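Local structure of hypothetical protein (Archaeoglobus fulgidus, 2OGK) at residues L86-E92 / R132-I136; F36-S41 / Y53-E57; I82-L86 / A139-C143. The protein is of unknown function, resembling RNA-binding proteins in structure but with a low likelihood of binding RNA itself. All coordinates share one frame; numbering follows the deposited sequence.

Contact 1. Residues L86-E92 / R132-I136; sequences LEDRIDE and REKVI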
loop_
_atom_site.group_PDB
_atom_site.type_symbol
_atom_site.label_atom_id
_atom_site.label_comp_id
_atom_site.label_asym_id
_atom_site.label_seq_id
_atom_site.Cartn_x
_atom_site.Cartn_y
_atom_site.Cartn_z
ATOM N N LEU D 86 5.988 -5.744 12.976
ATOM C CA LEU D 86 6.758 -5.738 11.734
ATOM C C LEU D 86 6.185 -6.609 10.634
ATOM O O LEU D 86 6.147 -6.218 9.466
ATOM C CB LEU D 86 8.189 -6.213 12.002
ATOM C CG LEU D 86 9.228 -5.232 12.549
ATOM C CD1 LEU D 86 10.501 -5.994 12.890
ATOM C CD2 LEU D 86 9.487 -4.137 11.526
ATOM N N GLU D 87 5.769 -7.805 11.024
ATOM C CA GLU D 87 5.218 -8.789 10.110
ATOM C C GLU D 87 3.916 -8.338 9.407
ATOM O O GLU D 87 3.530 -8.912 8.392
ATOM C CB GLU D 87 5.022 -10.094 10.884
ATOM C CG GLU D 87 5.007 -11.346 10.046
ATOM C CD GLU D 87 6.383 -11.845 9.675
ATOM O OE1 GLU D 87 7.192 -12.134 10.573
ATOM O OE2 GLU D 87 6.655 -11.964 8.472
ATOM N N ASP D 88 3.260 -7.301 9.929
ATOM C CA ASP D 88 2.025 -6.780 9.324
ATOM C C ASP D 88 2.208 -5.432 8.642
ATOM O O ASP D 88 1.237 -4.846 8.163
ATOM C CB ASP D 88 0.931 -6.605 10.375
ATOM C CG ASP D 88 0.625 -7.881 11.108
ATOM O OD1 ASP D 88 0.261 -8.886 10.445
ATOM O OD2 ASP D 88 0.751 -7.872 12.352
ATOM N N ARG D 89 3.447 -4.942 8.621
ATOM C CA ARG D 89 3.776 -3.647 8.027
ATOM C C ARG D 89 4.557 -3.829 6.759
ATOM O O ARG D 89 4.506 -2.981 5.870
ATOM C CB ARG D 89 4.647 -2.825 8.968
ATOM C CG ARG D 89 4.191 -2.856 10.377
ATOM C CD ARG D 89 5.157 -2.155 11.303
ATOM N NE ARG D 89 4.373 -1.638 12.405
ATOM C CZ ARG D 89 3.549 -0.612 12.275
ATOM N NH1 ARG D 89 3.440 -0.002 11.104
ATOM N NH2 ARG D 89 2.792 -0.235 13.289
ATOM N N ILE D 90 5.315 -4.917 6.699
ATOM C CA ILE D 90 6.128 -5.207 5.529
ATOM C C ILE D 90 5.373 -6.125 4.582
ATOM O O ILE D 90 5.025 -7.243 4.944
ATOM C CB ILE D 90 7.472 -5.861 5.939
ATOM C CG1 ILE D 90 8.213 -4.920 6.908
ATOM C CG2 ILE D 90 8.302 -6.188 4.686
ATOM C CD1 ILE D 90 9.474 -5.498 7.517
ATOM N N ASP D 91 5.089 -5.633 3.381
ATOM C CA ASP D 91 4.390 -6.446 2.407
ATOM C C ASP D 91 5.360 -7.336 1.668
ATOM O O ASP D 91 6.554 -7.329 1.931
ATOM C CB ASP D 91 3.614 -5.589 1.394
ATOM C CG ASP D 91 4.455 -4.501 0.760
ATOM O OD1 ASP D 91 5.662 -4.727 0.496
ATOM O OD2 ASP D 91 3.878 -3.418 0.512
ATOM N N GLU D 92 4.834 -8.099 0.728
ATOM C CA GLU D 92 5.638 -9.016 -0.049
ATOM C C GLU D 92 6.558 -8.330 -1.055
ATOM O O GLU D 92 7.355 -8.975 -1.719
ATOM C CB GLU D 92 4.695 -10.037 -0.687
ATOM C CG GLU D 92 3.899 -10.754 0.430
ATOM C CD GLU D 92 2.780 -11.668 -0.048
ATOM O OE1 GLU D 92 2.826 -12.879 0.283
ATOM O OE2 GLU D 92 1.849 -11.179 -0.732
ATOM N N ARG D 132 12.390 -12.728 2.800
ATOM C CA ARG D 132 11.510 -12.201 3.838
ATOM C C ARG D 132 12.340 -12.215 5.116
ATOM O O ARG D 132 12.343 -11.267 5.908
ATOM C CB ARG D 132 10.302 -13.127 3.992
ATOM C CG ARG D 132 9.307 -12.750 5.069
ATOM C CD ARG D 132 8.533 -11.554 4.656
ATOM N NE ARG D 132 7.492 -11.173 5.604
ATOM C CZ ARG D 132 6.640 -10.168 5.408
ATOM N NH1 ARG D 132 6.705 -9.456 4.289
ATOM N NH2 ARG D 132 5.745 -9.845 6.337
ATOM N N GLU D 133 13.058 -13.321 5.290
ATOM C CA GLU D 133 13.894 -13.529 6.460
ATOM C C GLU D 133 14.972 -12.464 6.591
ATOM O O GLU D 133 15.040 -11.751 7.594
ATOM C CB GLU D 133 14.531 -14.919 6.407
ATOM N N LYS D 134 15.820 -12.353 5.581
ATOM C CA LYS D 134 16.885 -11.380 5.649
ATOM C C LYS D 134 16.293 -9.964 5.785
ATOM O O LYS D 134 16.856 -9.106 6.461
ATOM C CB LYS D 134 17.793 -11.509 4.395
ATOM N N VAL D 135 15.131 -9.750 5.173
ATOM C CA VAL D 135 14.461 -8.455 5.191
ATOM C C VAL D 135 13.935 -8.039 6.550
ATOM O O VAL D 135 14.181 -6.925 7.006
ATOM C CB VAL D 135 13.286 -8.428 4.188
ATOM C CG1 VAL D 135 12.427 -7.190 4.415
ATOM C CG2 VAL D 135 13.831 -8.449 2.762
ATOM N N ILE D 136 13.193 -8.936 7.186
ATOM C CA ILE D 136 12.603 -8.684 8.501
ATOM C C ILE D 136 13.723 -8.475 9.547
ATOM O O ILE D 136 13.603 -7.650 10.452
ATOM C CB ILE D 136 11.662 -9.877 8.849
ATOM C CG1 ILE D 136 10.437 -9.395 9.645
ATOM C CG2 ILE D 136 12.460 -10.980 9.523
ATOM C CD1 ILE D 136 10.659 -9.204 11.136
#
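A salt bridge joined to a side-chain-to-backbone grip ties Arg132, at the start of helix 132-142, to Glu87 and Ile90 in the loop between helix 79-84 and strand 95-101. The arginine chain bends at chi2 (72°), which turns its guanidinium toward the loop, with the acceptors ranged round its edge. NE and NH2 of Arg132 approach side-on and both reach the one oxygen Glu87 OE2, each at 3.1 Å, although the carboxylate and guanidinium planes are 36° apart. End-on, NH1 and NH2 of Arg132 share Ile90 O, at 2.9 and 3.0 Å; NH1 stands above the carbonyl plane while NH2 is tilted only 22° from it. Beside these polar bonds the apolar chains close in: Leu86 CD1 meets Ile136 CD1 at 3.7 Å, and Ile90 CG2 faces Val135 CG1 at 4.3 Å. Tyr47 of the second subunit packs on Arg132 and shares a further hydrogen bond with Glu87 OE2, bringing the subunit interface to this spot. With four bonds lying close to its plane, the buried guanidinium is fixed in rotation, and its charge is probably balanced largely by Glu87, which should in turn be stabilised as the carboxylate.

Contact 2. Residues F36-S41 / Y53-E57; sequences FEIAVS and YLEVE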
loop_
_atom_site.group_PDB
_atom_site.type_symbol
_atom_site.label_atom_id
_atom_site.label_comp_id
_atom_site.label_asym_id
_atom_site.label_seq_id
_atom_site.Cartn_x
_atom_site.Cartn_y
_atom_site.Cartn_z
ATOM N N PHE D 36 13.017 19.976 2.065
ATOM C CA PHE D 36 12.515 18.973 1.133
ATOM C C PHE D 36 11.500 19.485 0.112
ATOM O O PHE D 36 10.884 20.537 0.306
ATOM C CB PHE D 36 11.923 17.794 1.916
ATOM C CG PHE D 36 10.713 18.142 2.735
ATOM C CD1 PHE D 36 9.434 18.021 2.194
ATOM C CD2 PHE D 36 10.850 18.569 4.055
ATOM C CE1 PHE D 36 8.306 18.318 2.959
ATOM C CE2 PHE D 36 9.729 18.871 4.830
ATOM C CZ PHE D 36 8.453 18.743 4.283
ATOM N N GLU D 37 11.346 18.726 -0.975
ATOM C CA GLU D 37 10.414 19.056 -2.053
ATOM C C GLU D 37 9.093 18.324 -1.795
ATOM O O GLU D 37 8.986 17.594 -0.811
ATOM C CB GLU D 37 10.995 18.612 -3.400
ATOM C CG GLU D 37 10.574 19.473 -4.581
ATOM C CD GLU D 37 11.348 20.784 -4.660
ATOM O OE1 GLU D 37 11.530 21.444 -3.611
ATOM O OE2 GLU D 37 11.768 21.167 -5.776
ATOM N N ILE D 38 8.101 18.526 -2.669
ATOM C CA ILE D 38 6.779 17.882 -2.556
ATOM C C ILE D 38 5.992 17.907 -3.876
ATOM O O ILE D 38 5.448 18.943 -4.258
ATOM C CB ILE D 38 5.878 18.557 -1.475
ATOM C CG1 ILE D 38 6.458 18.330 -0.079
ATOM C CG2 ILE D 38 4.453 17.998 -1.551
ATOM C CD1 ILE D 38 5.516 18.664 1.062
ATOM N N ALA D 39 5.916 16.764 -4.559
ATOM C CA ALA D 39 5.186 16.673 -5.827
ATOM C C ALA D 39 3.690 16.767 -5.573
ATOM O O ALA D 39 3.188 16.247 -4.576
ATOM C CB ALA D 39 5.511 15.372 -6.535
ATOM N N VAL D 40 2.981 17.432 -6.482
ATOM C CA VAL D 40 1.540 17.605 -6.335
ATOM C C VAL D 40 0.713 17.145 -7.539
ATOM O O VAL D 40 0.658 17.821 -8.567
ATOM C CB VAL D 40 1.178 19.081 -6.043
ATOM C CG1 VAL D 40 -0.291 19.187 -5.696
ATOM C CG2 VAL D 40 2.025 19.615 -4.902
ATOM N N SER D 41 0.067 15.993 -7.393
ATOM C CA SER D 41 -0.782 15.434 -8.437
ATOM C C SER D 41 -2.243 15.741 -8.111
ATOM O O SER D 41 -2.549 16.314 -7.062
ATOM C CB SER D 41 -0.590 13.921 -8.523
ATOM O OG SER D 41 -1.589 13.329 -9.338
ATOM N N TYR D 53 -3.077 14.930 -4.310
ATOM C CA TYR D 53 -2.103 13.994 -3.738
ATOM C C TYR D 53 -0.767 14.674 -3.472
ATOM O O TYR D 53 -0.263 15.418 -4.307
ATOM C CB TYR D 53 -1.874 12.816 -4.680
ATOM C CG TYR D 53 -3.123 12.044 -5.047
ATOM C CD1 TYR D 53 -3.979 11.545 -4.064
ATOM C CD2 TYR D 53 -3.411 11.752 -6.378
ATOM C CE1 TYR D 53 -5.092 10.763 -4.400
ATOM C CE2 TYR D 53 -4.518 10.971 -6.725
ATOM C CZ TYR D 53 -5.354 10.477 -5.734
ATOM O OH TYR D 53 -6.427 9.680 -6.083
ATOM N N LEU D 54 -0.194 14.404 -2.305
ATOM C CA LEU D 54 1.084 14.998 -1.924
ATOM C C LEU D 54 2.104 13.945 -1.530
ATOM O O LEU D 54 1.919 13.264 -0.527
ATOM C CB LEU D 54 0.892 15.949 -0.743
ATOM C CG LEU D 54 -0.054 17.122 -0.965
ATOM C CD1 LEU D 54 -0.035 18.020 0.265
ATOM C CD2 LEU D 54 0.369 17.893 -2.214
ATOM N N GLU D 55 3.182 13.813 -2.303
ATOM C CA GLU D 55 4.207 12.833 -1.970
ATOM C C GLU D 55 5.613 13.419 -1.919
ATOM O O GLU D 55 6.005 14.204 -2.776
ATOM C CB GLU D 55 4.199 11.662 -2.954
ATOM C CG GLU D 55 4.953 10.446 -2.409
ATOM C CD GLU D 55 5.525 9.544 -3.497
ATOM O OE1 GLU D 55 6.421 9.995 -4.252
ATOM O OE2 GLU D 55 5.082 8.378 -3.593
ATOM N N VAL D 56 6.362 13.014 -0.901
ATOM C CA VAL D 56 7.741 13.442 -0.694
ATOM C C VAL D 56 8.590 12.175 -0.765
ATOM O O VAL D 56 8.351 11.237 -0.009
ATOM C CB VAL D 56 7.932 14.063 0.706
ATOM C CG1 VAL D 56 9.387 14.449 0.921
ATOM C CG2 VAL D 56 7.014 15.253 0.872
ATOM N N GLU D 57 9.565 12.133 -1.670
ATOM C CA GLU D 57 10.420 10.954 -1.791
ATOM C C GLU D 57 11.906 11.256 -1.554
ATOM O O GLU D 57 12.478 12.148 -2.175
ATOM C CB GLU D 57 10.243 10.312 -3.168
ATOM C CG GLU D 57 11.139 9.106 -3.384
ATOM C CD GLU D 57 11.155 8.630 -4.827
ATOM O OE1 GLU D 57 10.177 7.992 -5.276
ATOM O OE2 GLU D 57 12.155 8.907 -5.519
#
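Val56 packs against Phe36 and Ile38 at the apolar centre of this contact, where the chain leading into strand 39-44 runs beside strand 50-58. The two strands form a beta hairpin at one side of the five-stranded antiparallel sheet, with 39-44 outermost within the chain. Val56 CG2 lies against Ile38 CG1, while its other branch, CG1, meets Phe36 CD1 at 3.8 Å. The Phe36 side chain crosses that of Val56 at about a right angle; with chi1 at 65° the ring brings its CD1 and CE1 atoms to the Val56 methyls. Helix 21-29 covers this side, Ile28 touching both Phe36 and Val56. Next along the hairpin, Leu54 and Val40 form a non-hydrogen-bonded pair and lie side by side, pointing the same way, with Leu54 CD2 set 3.6 Å from Val40 CG2. Ile38 CG2 reaches the same methyl, Leu54 CD2, so that one branch of the leucine serves two neighbours.

Flanking that pair are the hydrogen-bonded pairs Ala39-Glu55 and Ser41-Tyr53, whose side chains go to the other face of the sheet. Ala39 N donates to Glu55 O at 3.1 Å, and the return bond from Glu55 N to Ala39 O is weak. Ser41 N gives to Tyr53 O, and Tyr53 N answers to Ser41 O at 3.1 Å. At the polar edge, chi1 of 168° puts Ser41 OG beside its own carbonyl carbon, where it lies at the edge of the Tyr53 ring and in its plane, 3.8 Å from Tyr53 CD2.

Contact 3. Residues I82-L86 / A139-C143; sequences ILSTL and ARELC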
loop_
_atom_site.group_PDB
_atom_site.type_symbol
_atom_site.label_atom_id
_atom_site.label_comp_id
_atom_site.label_asym_id
_atom_site.label_seq_id
_atom_site.Cartn_x
_atom_site.Cartn_y
_atom_site.Cartn_z
ATOM N N ILE D 82 6.095 -0.671 16.465
ATOM C CA ILE D 82 6.525 -0.877 15.092
ATOM C C ILE D 82 7.259 -2.224 15.064
ATOM O O ILE D 82 7.094 -3.023 14.129
ATOM C CB ILE D 82 7.509 0.217 14.644
ATOM C CG1 ILE D 82 6.857 1.598 14.749
ATOM C CG2 ILE D 82 7.960 -0.053 13.228
ATOM C CD1 ILE D 82 5.832 1.891 13.695
ATOM N N LEU D 83 8.052 -2.459 16.111
ATOM C CA LEU D 83 8.842 -3.679 16.275
ATOM C C LEU D 83 8.063 -4.973 16.450
ATOM O O LEU D 83 8.414 -6.003 15.875
ATOM C CB LEU D 83 9.777 -3.545 17.471
ATOM C CG LEU D 83 11.279 -3.377 17.234
ATOM C CD1 LEU D 83 11.976 -4.003 18.418
ATOM C CD2 LEU D 83 11.740 -4.057 15.940
ATOM N N SER D 84 7.023 -4.933 17.272
ATOM C CA SER D 84 6.219 -6.126 17.523
ATOM C C SER D 84 5.215 -6.405 16.413
ATOM O O SER D 84 4.630 -7.488 16.373
ATOM C CB SER D 84 5.475 -5.986 18.846
ATOM O OG SER D 84 4.758 -4.766 18.878
ATOM N N THR D 85 5.030 -5.445 15.509
ATOM C CA THR D 85 4.064 -5.593 14.428
ATOM C C THR D 85 4.673 -5.547 13.028
ATOM O O THR D 85 3.960 -5.351 12.027
ATOM C CB THR D 85 2.990 -4.507 14.545
ATOM O OG1 THR D 85 3.612 -3.215 14.531
ATOM C CG2 THR D 85 2.227 -4.671 15.848
ATOM N N LEU D 86 5.988 -5.744 12.976
ATOM C CA LEU D 86 6.758 -5.738 11.734
ATOM C C LEU D 86 6.185 -6.609 10.634
ATOM O O LEU D 86 6.147 -6.218 9.466
ATOM C CB LEU D 86 8.189 -6.213 12.002
ATOM C CG LEU D 86 9.228 -5.232 12.549
ATOM C CD1 LEU D 86 10.501 -5.994 12.890
ATOM C CD2 LEU D 86 9.487 -4.137 11.526
ATOM N N ALA D 139 14.929 -4.905 8.998
ATOM C CA ALA D 139 13.943 -3.960 9.506
ATOM C C ALA D 139 14.010 -3.945 11.012
ATOM O O ALA D 139 13.960 -2.894 11.625
ATOM C CB ALA D 139 12.552 -4.345 9.053
ATOM N N ARG D 140 14.124 -5.117 11.614
ATOM C CA ARG D 140 14.218 -5.183 13.055
ATOM C C ARG D 140 15.451 -4.399 13.554
ATOM O O ARG D 140 15.473 -3.896 14.681
ATOM C CB ARG D 140 14.286 -6.641 13.493
ATOM C CG ARG D 140 14.328 -6.817 14.989
ATOM C CD ARG D 140 14.257 -8.283 15.343
ATOM N NE ARG D 140 12.965 -8.851 14.978
ATOM C CZ ARG D 140 12.811 -9.986 14.308
ATOM N NH1 ARG D 140 13.878 -10.679 13.924
ATOM N NH2 ARG D 140 11.592 -10.433 14.035
ATOM N N GLU D 141 16.476 -4.294 12.708
ATOM C CA GLU D 141 17.694 -3.561 13.063
ATOM C C GLU D 141 17.390 -2.073 13.008
ATOM O O GLU D 141 17.664 -1.340 13.955
ATOM C CB GLU D 141 18.833 -3.893 12.086
ATOM N N LEU D 142 16.823 -1.639 11.887
ATOM C CA LEU D 142 16.468 -0.244 11.678
ATOM C C LEU D 142 15.819 0.401 12.892
ATOM O O LEU D 142 15.852 1.618 13.060
ATOM C CB LEU D 142 15.536 -0.134 10.485
ATOM C CG LEU D 142 16.117 0.648 9.323
ATOM C CD1 LEU D 142 17.585 0.348 9.156
ATOM C CD2 LEU D 142 15.335 0.283 8.090
ATOM N N CYS D 143 15.208 -0.420 13.730
ATOM C CA CYS D 143 14.584 0.086 14.931
ATOM C C CYS D 143 15.685 0.156 16.002
ATOM O O CYS D 143 15.534 -0.338 17.125
ATOM C CB CYS D 143 13.434 -0.842 15.324
ATOM S SG CYS D 143 12.191 -1.004 13.971
#
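Leu83 and Leu86 reach from the end of helix 79-84 and the turn after it toward the C-terminal part of helix 132-142 and Cys143 beyond, meeting Cys143, Arg140 and Ala139 in a purely apolar packing. The two leucines divide the work. Leu83 sends CD2 forward against the cysteine, 3.7 Å from Cys143 SG, and its CG also lies close to Cys143 CB, so the thiol side chain is met along its length. Chi1 of Cys143, -58°, places SG anti to the carbonyl carbon, beside the backbone N, and leaves it as near to Leu83 CD2 as Cys143 CB is; Ile82 CG2 is more distant, at 4.4 Å from Cys143 SG. The same methyl of Leu83, CD2, touches the aliphatic root of the arginine at Arg140 CG, 3.9 Å away.

Leu86 divides its branches between two residues of the helix. CD1 lies 3.8 Å from Arg140 CA, its side chain crossing that of Arg140 at about a right angle, and CD2 meets Ala139 CB at 3.9 Å. Ala139 also touches Leu125 of strand 118-126, which links the helix to the sheet.

Arg140 contributes its carbon chain here, and Cys143 takes part through packing of its sulfur and CB. The association therefore rests on van der Waals contact and the partial burial of hydrocarbon, with neither charge pairing nor hydrogen bonding between the two segments.

Contacts 1 and 3 form one continuous zone, their centres about 9 Å apart, and both use helix 132-142, contact 1 at residues 132-136 and contact 3 from residue 139 onward. Leu86 belongs to both, and Ile90 CD1 of contact 1 packs on Ala139 CB of contact 3 at 3.6 Å. Along the chain, contact 1 is nested within the loop that contact 3 closes. Contact 2 lies across the centre of the chain, its own centre about 26 Å from each of the others; its nearest atoms are about 13 Å from contact 1 and about 15 Å from contact 3. It closes a hairpin before either of them opens.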